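Local coordinates for Afp3 (PDB 6RBN), which is a tail sheath protein that helps build the contractile helical sheath around the inner tube of the anti-feeding prophage injection system, at residues D[41-46]-D[58-63]; D[116-119]-D[125-128]; D[138-143]-D[166-171]. All coordinates share one frame; numbering follows the deposited sequence.

All three contacts are apolar and largely buried, made chiefly by side chains. Contacts 1 and 2 adjoin, their centres about 14 Å apart, and both pack around the small mixed sheet of strands 31-34, 127-130 and 48-49: Phe60 CE2 of contact 1 lies 3.8 Å from Leu128 CD1 on the strand of contact 2. Contact 1 uses a leucine against an aromatic ring, and contact 2 sets a cysteine sulfur against two rings. Contact 3, centred about 19 and 20 Å from the others and touching neither, joins two helices through aliphatic side chains, with no ring involved. Contact 2 lies nearest the centre of the chain, about 12 Å away; contact 1 is farthest, at about 23 Å.

Contact 1. Residues D[41-46]-D[58-63]; sequences PELAGV and ILFDSN
Leu43 meets Leu59 and Phe60 in a buried apolar contact with a CH-pi component, which fastens the loop between strands 31-34 and 48-49 to the C-terminal end of helix 53-59. These strands flank strand 127-130 in a small mixed sheet. Much of the loop around Leu43 is exposed, yet this residue turns its side chain inward and supplies its segment's whole share of the contact.

The two methyls of Leu43 divide the work. CD1 goes to Phe60, lying 3.6 Å from CZ and 3.7 Å from CE1 of that ring. It is 4.0 Å from the ring centroid and 30° off the normal, so it approaches off-centre, displaced toward the far end of the ring. A chi1 of 48° sets Leu43 CG between its own backbone N and carbonyl carbon, and from there the two methyls reach Phe60 and Leu59.

Phe60 is the first residue after the helix to leave helical geometry, with psi at 156°, so the chain opens out here while the ring still extends back to the loop. That ring also meets Tyr56 with the planes turned by about 20°, and it touches Thr48 and Ile50. Leu43 in turn packs on Pro38 and Thr48, and backbone hydrogen bonds tie Leu59 to Leu39 and Asp61 to Thr37. On this helix Ile58 packs against Thr320 of the Afp2 chain, placing the contact close to a subunit interface of the sheath. The second branch of Leu43 completes the contact more loosely, its CD2 facing CD2 of Leu59 at 4.3 Å.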
loop_
_atom_site.group_PDB
_atom_site.type_symbol
_atom_site.label_atom_id
_atom_site.label_comp_id
_atom_site.label_asym_id
_atom_site.label_seq_id
_atom_site.Cartn_x
_atom_site.Cartn_y
_atom_site.Cartn_z
ATOM N N PRO D 41 -25.886 -72.658 25.602
ATOM C CA PRO D 41 -27.310 -72.404 25.851
ATOM C C PRO D 41 -27.627 -71.143 26.641
ATOM O O PRO D 41 -28.761 -71.013 27.106
ATOM C CB PRO D 41 -27.732 -73.647 26.646
ATOM C CG PRO D 41 -26.508 -74.040 27.376
ATOM C CD PRO D 41 -25.357 -73.730 26.462
ATOM N N GLU D 42 -26.692 -70.210 26.831
ATOM C CA GLU D 42 -27.065 -68.982 27.525
ATOM C C GLU D 42 -27.849 -68.037 26.624
ATOM O O GLU D 42 -28.629 -67.221 27.125
ATOM C CB GLU D 42 -25.829 -68.272 28.093
ATOM C CG GLU D 42 -24.882 -67.685 27.063
ATOM C CD GLU D 42 -23.799 -68.655 26.654
ATOM O OE1 GLU D 42 -23.906 -69.847 27.007
ATOM O OE2 GLU D 42 -22.843 -68.229 25.971
ATOM N N LEU D 43 -27.665 -68.125 25.310
ATOM C CA LEU D 43 -28.389 -67.275 24.366
ATOM C C LEU D 43 -29.601 -68.007 23.788
ATOM O O LEU D 43 -29.800 -68.120 22.585
ATOM C CB LEU D 43 -27.429 -66.754 23.294
ATOM C CG LEU D 43 -26.419 -67.604 22.509
ATOM C CD1 LEU D 43 -26.909 -68.119 21.176
ATOM C CD2 LEU D 43 -25.148 -66.802 22.315
ATOM N N ALA D 44 -30.460 -68.464 24.696
ATOM C CA ALA D 44 -31.643 -69.221 24.315
ATOM C C ALA D 44 -32.906 -68.377 24.250
ATOM O O ALA D 44 -33.751 -68.615 23.381
ATOM C CB ALA D 44 -31.868 -70.379 25.293
ATOM N N GLY D 45 -33.059 -67.401 25.138
ATOM C CA GLY D 45 -34.255 -66.583 25.148
ATOM C C GLY D 45 -33.985 -65.106 24.964
ATOM O O GLY D 45 -34.853 -64.273 25.242
ATOM N N VAL D 46 -32.786 -64.765 24.499
ATOM C CA VAL D 46 -32.405 -63.370 24.318
ATOM C C VAL D 46 -32.146 -63.090 22.844
ATOM O O VAL D 46 -32.171 -64.003 22.012
ATOM C CB VAL D 46 -31.171 -63.016 25.165
ATOM C CG1 VAL D 46 -31.478 -63.181 26.640
ATOM C CG2 VAL D 46 -29.994 -63.879 24.764
ATOM N N ILE D 58 -20.234 -69.673 14.658
ATOM C CA ILE D 58 -19.581 -69.851 15.949
ATOM C C ILE D 58 -20.608 -69.889 17.071
ATOM O O ILE D 58 -20.519 -70.717 17.984
ATOM C CB ILE D 58 -18.536 -68.739 16.156
ATOM C CG1 ILE D 58 -17.450 -68.843 15.092
ATOM C CG2 ILE D 58 -17.913 -68.816 17.538
ATOM C CD1 ILE D 58 -16.528 -67.667 15.065
ATOM N N LEU D 59 -21.612 -69.015 17.013
ATOM C CA LEU D 59 -22.584 -68.925 18.096
ATOM C C LEU D 59 -23.677 -69.975 17.959
ATOM O O LEU D 59 -24.093 -70.582 18.951
ATOM C CB LEU D 59 -23.187 -67.523 18.137
ATOM C CG LEU D 59 -22.203 -66.410 18.482
ATOM C CD1 LEU D 59 -22.873 -65.059 18.368
ATOM C CD2 LEU D 59 -21.651 -66.613 19.873
ATOM N N PHE D 60 -24.160 -70.201 16.744
ATOM C CA PHE D 60 -25.267 -71.109 16.494
ATOM C C PHE D 60 -24.797 -72.335 15.726
ATOM O O PHE D 60 -23.789 -72.307 15.016
ATOM C CB PHE D 60 -26.376 -70.407 15.711
ATOM C CG PHE D 60 -27.080 -69.338 16.485
ATOM C CD1 PHE D 60 -28.145 -69.649 17.308
ATOM C CD2 PHE D 60 -26.664 -68.021 16.404
ATOM C CE1 PHE D 60 -28.793 -68.667 18.024
ATOM C CE2 PHE D 60 -27.305 -67.034 17.122
ATOM C CZ PHE D 60 -28.373 -67.359 17.930
ATOM N N ASP D 61 -25.547 -73.421 15.879
ATOM C CA ASP D 61 -25.286 -74.629 15.109
ATOM C C ASP D 61 -25.771 -74.410 13.685
ATOM O O ASP D 61 -26.957 -74.153 13.459
ATOM C CB ASP D 61 -25.991 -75.824 15.746
ATOM C CG ASP D 61 -25.489 -77.157 15.216
ATOM O OD1 ASP D 61 -24.583 -77.172 14.359
ATOM O OD2 ASP D 61 -26.008 -78.201 15.666
ATOM N N SER D 62 -24.858 -74.504 12.723
ATOM C CA SER D 62 -25.187 -74.205 11.338
ATOM C C SER D 62 -25.392 -75.445 10.483
ATOM O O SER D 62 -25.768 -75.310 9.316
ATOM C CB SER D 62 -24.095 -73.334 10.712
ATOM O OG SER D 62 -22.871 -74.039 10.623
ATOM N N ASN D 63 -25.155 -76.642 11.017
ATOM C CA ASN D 63 -25.390 -77.866 10.244
ATOM C C ASN D 63 -26.785 -78.412 10.530
ATOM O O ASN D 63 -27.654 -78.377 9.655
ATOM C CB ASN D 63 -24.308 -78.898 10.558
ATOM C CG ASN D 63 -22.924 -78.415 10.180
ATOM O OD1 ASN D 63 -22.063 -78.226 11.038
ATOM N ND2 ASN D 63 -22.708 -78.199 8.889
#

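Contact 2. Residues D[116-119]-D[125-128]; sequences RLYF and PCYL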
loop_
_atom_site.group_PDB
_atom_site.type_symbol
_atom_site.label_atom_id
_atom_site.label_comp_id
_atom_site.label_asym_id
_atom_site.label_seq_id
_atom_site.Cartn_x
_atom_site.Cartn_y
_atom_site.Cartn_z
ATOM N N ARG D 116 -28.391 -67.874 5.129
ATOM C CA ARG D 116 -27.431 -67.859 4.032
ATOM C C ARG D 116 -28.001 -67.133 2.822
ATOM O O ARG D 116 -27.289 -66.380 2.151
ATOM C CB ARG D 116 -27.000 -69.286 3.698
ATOM C CG ARG D 116 -26.099 -69.387 2.490
ATOM C CD ARG D 116 -25.395 -70.715 2.389
ATOM N NE ARG D 116 -24.302 -70.794 3.353
ATOM C CZ ARG D 116 -23.587 -71.887 3.589
ATOM N NH1 ARG D 116 -22.610 -71.855 4.483
ATOM N NH2 ARG D 116 -23.845 -73.009 2.934
ATOM N N LEU D 117 -29.300 -67.266 2.580
ATOM C CA LEU D 117 -29.928 -66.485 1.525
ATOM C C LEU D 117 -30.094 -65.022 1.904
ATOM O O LEU D 117 -30.311 -64.191 1.018
ATOM C CB LEU D 117 -31.277 -67.088 1.175
ATOM C CG LEU D 117 -31.156 -68.488 0.595
ATOM C CD1 LEU D 117 -32.527 -69.047 0.444
ATOM C CD2 LEU D 117 -30.438 -68.445 -0.737
ATOM N N TYR D 118 -30.007 -64.689 3.191
ATOM C CA TYR D 118 -30.028 -63.288 3.596
ATOM C C TYR D 118 -28.716 -62.597 3.252
ATOM O O TYR D 118 -28.711 -61.482 2.721
ATOM C CB TYR D 118 -30.329 -63.171 5.089
ATOM C CG TYR D 118 -30.212 -61.762 5.617
ATOM C CD1 TYR D 118 -31.151 -60.798 5.291
ATOM C CD2 TYR D 118 -29.160 -61.400 6.445
ATOM C CE1 TYR D 118 -31.043 -59.512 5.773
ATOM C CE2 TYR D 118 -29.045 -60.120 6.928
ATOM C CZ TYR D 118 -29.986 -59.182 6.591
ATOM O OH TYR D 118 -29.872 -57.904 7.070
ATOM N N PHE D 119 -27.584 -63.238 3.551
ATOM C CA PHE D 119 -26.303 -62.587 3.312
ATOM C C PHE D 119 -25.906 -62.650 1.840
ATOM O O PHE D 119 -25.077 -61.856 1.383
ATOM C CB PHE D 119 -25.218 -63.203 4.190
ATOM C CG PHE D 119 -25.386 -62.923 5.653
ATOM C CD1 PHE D 119 -25.081 -61.680 6.170
ATOM C CD2 PHE D 119 -25.806 -63.913 6.516
ATOM C CE1 PHE D 119 -25.227 -61.420 7.513
ATOM C CE2 PHE D 119 -25.954 -63.660 7.863
ATOM C CZ PHE D 119 -25.662 -62.411 8.359
ATOM N N PRO D 125 -26.384 -56.251 10.116
ATOM C CA PRO D 125 -26.063 -56.641 11.502
ATOM C C PRO D 125 -26.931 -57.767 12.045
ATOM O O PRO D 125 -26.512 -58.438 12.995
ATOM C CB PRO D 125 -26.260 -55.332 12.280
ATOM C CG PRO D 125 -26.086 -54.254 11.261
ATOM C CD PRO D 125 -26.679 -54.813 10.005
ATOM N N CYS D 126 -28.151 -57.943 11.518
ATOM C CA CYS D 126 -28.920 -59.190 11.567
ATOM C C CYS D 126 -29.168 -59.765 12.964
ATOM O O CYS D 126 -28.550 -60.764 13.338
ATOM C CB CYS D 126 -28.225 -60.240 10.695
ATOM S SG CYS D 126 -29.167 -61.749 10.387
ATOM N N TYR D 127 -29.991 -59.110 13.773
ATOM C CA TYR D 127 -30.361 -59.640 15.078
ATOM C C TYR D 127 -31.205 -60.903 14.935
ATOM O O TYR D 127 -32.003 -61.037 14.006
ATOM C CB TYR D 127 -31.116 -58.589 15.893
ATOM C CG TYR D 127 -30.235 -57.453 16.345
ATOM C CD1 TYR D 127 -29.482 -57.553 17.506
ATOM C CD2 TYR D 127 -30.124 -56.300 15.592
ATOM C CE1 TYR D 127 -28.666 -56.526 17.912
ATOM C CE2 TYR D 127 -29.307 -55.272 15.987
ATOM C CZ TYR D 127 -28.581 -55.387 17.148
ATOM O OH TYR D 127 -27.768 -54.356 17.546
ATOM N N LEU D 128 -30.999 -61.848 15.852
ATOM C CA LEU D 128 -31.720 -63.114 15.854
ATOM C C LEU D 128 -32.387 -63.336 17.201
ATOM O O LEU D 128 -31.838 -62.971 18.241
ATOM C CB LEU D 128 -30.805 -64.305 15.570
ATOM C CG LEU D 128 -30.076 -64.409 14.238
ATOM C CD1 LEU D 128 -29.316 -65.717 14.201
ATOM C CD2 LEU D 128 -31.027 -64.295 13.075
#
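A cysteine sulfur-aromatic cluster packs helix 111-120 against the residue that leads into strand 127-130, the middle strand of the mixed sheet: Cys126 points its side chain at the rings of Tyr118 and Phe119. SG lies 3.8 Å from CE2 of Tyr118. Measured to the centroid of that ring, SG is 4.6 Å away and 45° off the normal, an oblique approach. Phe119 is met at the end of its ring, where CZ is 4.1 Å from Cys126 CB; the centroid of the Phe119 ring is 5.0 Å from Cys126 SG, again at a slant.

The two rings reach the sulfur from successive helix positions because their first torsions differ: Tyr118 has CG anti to its backbone N (chi1 173°), whereas Phe119 turns its CG beside the N (chi1 -68°). They also pack on each other, CD2 of Tyr118 lying 3.9 Å above the centre of the Phe119 ring. Phe32 of strand 31-34 meets Tyr118 edge-to-face and also touches Cys126, while Trp53 packs on Phe119. A thiol held in this way has a polarisable sulfur against two aromatic rings, so dispersion probably dominates the buried contact.

Contact 3. Residues D[138-143]-D[166-171]; sequences GPLAAL and RTAVYG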
loop_
_atom_site.group_PDB
_atom_site.type_symbol
_atom_site.label_atom_id
_atom_site.label_comp_id
_atom_site.label_asym_id
_atom_site.label_seq_id
_atom_site.Cartn_x
_atom_site.Cartn_y
_atom_site.Cartn_z
ATOM N N GLY D 138 -45.240 -67.604 26.793
ATOM C CA GLY D 138 -44.335 -66.911 27.676
ATOM C C GLY D 138 -43.320 -66.049 26.946
ATOM O O GLY D 138 -43.304 -64.824 27.107
ATOM N N PRO D 139 -42.433 -66.665 26.155
ATOM C CA PRO D 139 -41.450 -65.867 25.399
ATOM C C PRO D 139 -42.047 -64.984 24.315
ATOM O O PRO D 139 -41.405 -64.002 23.926
ATOM C CB PRO D 139 -40.523 -66.933 24.799
ATOM C CG PRO D 139 -40.633 -68.077 25.720
ATOM C CD PRO D 139 -42.058 -68.091 26.173
ATOM N N LEU D 140 -43.242 -65.290 23.806
ATOM C CA LEU D 140 -43.854 -64.395 22.831
ATOM C C LEU D 140 -44.460 -63.167 23.493
ATOM O O LEU D 140 -44.564 -62.112 22.858
ATOM C CB LEU D 140 -44.913 -65.131 22.018
ATOM C CG LEU D 140 -44.375 -66.149 21.018
ATOM C CD1 LEU D 140 -45.515 -66.910 20.381
ATOM C CD2 LEU D 140 -43.547 -65.445 19.963
ATOM N N ALA D 141 -44.871 -63.276 24.757
ATOM C CA ALA D 141 -45.353 -62.099 25.466
ATOM C C ALA D 141 -44.204 -61.191 25.875
ATOM O O ALA D 141 -44.383 -59.974 25.981
ATOM C CB ALA D 141 -46.164 -62.511 26.693
ATOM N N ALA D 142 -43.024 -61.759 26.101
ATOM C CA ALA D 142 -41.838 -60.993 26.451
ATOM C C ALA D 142 -41.063 -60.521 25.232
ATOM O O ALA D 142 -40.007 -59.904 25.392
ATOM C CB ALA D 142 -40.919 -61.825 27.348
ATOM N N LEU D 143 -41.563 -60.790 24.025
ATOM C CA LEU D 143 -40.823 -60.405 22.823
ATOM C C LEU D 143 -40.839 -58.903 22.531
ATOM O O LEU D 143 -39.752 -58.357 22.270
ATOM C CB LEU D 143 -41.305 -61.232 21.624
ATOM C CG LEU D 143 -40.596 -60.951 20.299
ATOM C CD1 LEU D 143 -39.117 -61.256 20.407
ATOM C CD2 LEU D 143 -41.222 -61.755 19.179
ATOM N N ARG D 166 -45.912 -68.529 12.381
ATOM C CA ARG D 166 -45.817 -67.117 12.031
ATOM C C ARG D 166 -47.014 -66.331 12.539
ATOM O O ARG D 166 -46.886 -65.148 12.869
ATOM C CB ARG D 166 -45.688 -66.967 10.521
ATOM C CG ARG D 166 -44.369 -67.440 9.979
ATOM C CD ARG D 166 -44.367 -67.394 8.473
ATOM N NE ARG D 166 -45.288 -68.385 7.933
ATOM C CZ ARG D 166 -45.514 -68.566 6.640
ATOM N NH1 ARG D 166 -44.869 -67.840 5.751
ATOM N NH2 ARG D 166 -46.370 -69.492 6.236
ATOM N N THR D 167 -48.188 -66.966 12.593
ATOM C CA THR D 167 -49.386 -66.310 13.102
ATOM C C THR D 167 -49.259 -65.975 14.585
ATOM O O THR D 167 -49.738 -64.920 15.016
ATOM C CB THR D 167 -50.600 -67.207 12.837
ATOM O OG1 THR D 167 -50.665 -67.499 11.437
ATOM C CG2 THR D 167 -51.898 -66.532 13.244
ATOM N N ALA D 168 -48.579 -66.820 15.358
ATOM C CA ALA D 168 -48.297 -66.488 16.747
ATOM C C ALA D 168 -47.270 -65.369 16.862
ATOM O O ALA D 168 -47.303 -64.594 17.822
ATOM C CB ALA D 168 -47.814 -67.728 17.495
ATOM N N VAL D 169 -46.357 -65.266 15.896
ATOM C CA VAL D 169 -45.372 -64.192 15.914
ATOM C C VAL D 169 -45.980 -62.891 15.400
ATOM O O VAL D 169 -45.759 -61.822 15.978
ATOM C CB VAL D 169 -44.129 -64.611 15.107
ATOM C CG1 VAL D 169 -43.141 -63.470 14.983
ATOM C CG2 VAL D 169 -43.457 -65.795 15.767
ATOM N N TYR D 170 -46.778 -62.964 14.329
ATOM C CA TYR D 170 -47.362 -61.756 13.749
ATOM C C TYR D 170 -48.419 -61.148 14.661
ATOM O O TYR D 170 -48.643 -59.934 14.620
ATOM C CB TYR D 170 -47.982 -62.060 12.384
ATOM C CG TYR D 170 -47.001 -62.428 11.294
ATOM C CD1 TYR D 170 -45.647 -62.154 11.418
ATOM C CD2 TYR D 170 -47.437 -63.064 10.140
ATOM C CE1 TYR D 170 -44.756 -62.500 10.423
ATOM C CE2 TYR D 170 -46.554 -63.412 9.139
ATOM C CZ TYR D 170 -45.216 -63.127 9.287
ATOM O OH TYR D 170 -44.329 -63.469 8.296
ATOM N N GLY D 171 -49.076 -61.967 15.482
ATOM C CA GLY D 171 -50.024 -61.433 16.442
ATOM C C GLY D 171 -49.358 -60.816 17.652
ATOM O O GLY D 171 -49.893 -59.871 18.237
#
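Leu140 reaches across from helix 137-141 and lays its two methyls over neighbouring residues of helix 163-172. CD1 is 3.8 Å from the CB of Ala168, and CD2 is 4.2 Å from CG2 of Val169. The leucine thus straddles two consecutive residues, its fork set across the partner helix, one branch to each residue. Its CG lies beside the backbone N and anti to the carbonyl carbon (chi1 -71°), and a chi2 of 174° extends the chain to CD1, while CD2 branches aside at CG; the side chain as a whole is aimed at the other helix.

The backbones come quite near, with 7.1 Å between the CA atoms of Leu140 and Val169. The small side chain of Ala168 is consistent with this closeness; Leu140 CD1 also lies 3.9 Å from the carbonyl O of Ala168, and so packs against backbone as well as side chain.

Leu143, farther along the first segment, points the same way but makes no close approach to the helix segment; it touches Leu173 just beyond helix 163-172 and Tyr129 of strand 127-130. Pro139 also rests on Tyr129, which joins helix 137-141 to that strand. On another face of helix 163-172, Tyr170 packs against Leu185 and Ala187 of strand 185-188, so this helix lies between helix 137-141 and strand 185-188. Because the contact is carried by aliphatic groups, with one backbone carbonyl alongside, shape and exclusion of water probably hold it, without the directional restraint that a polar bond would impose.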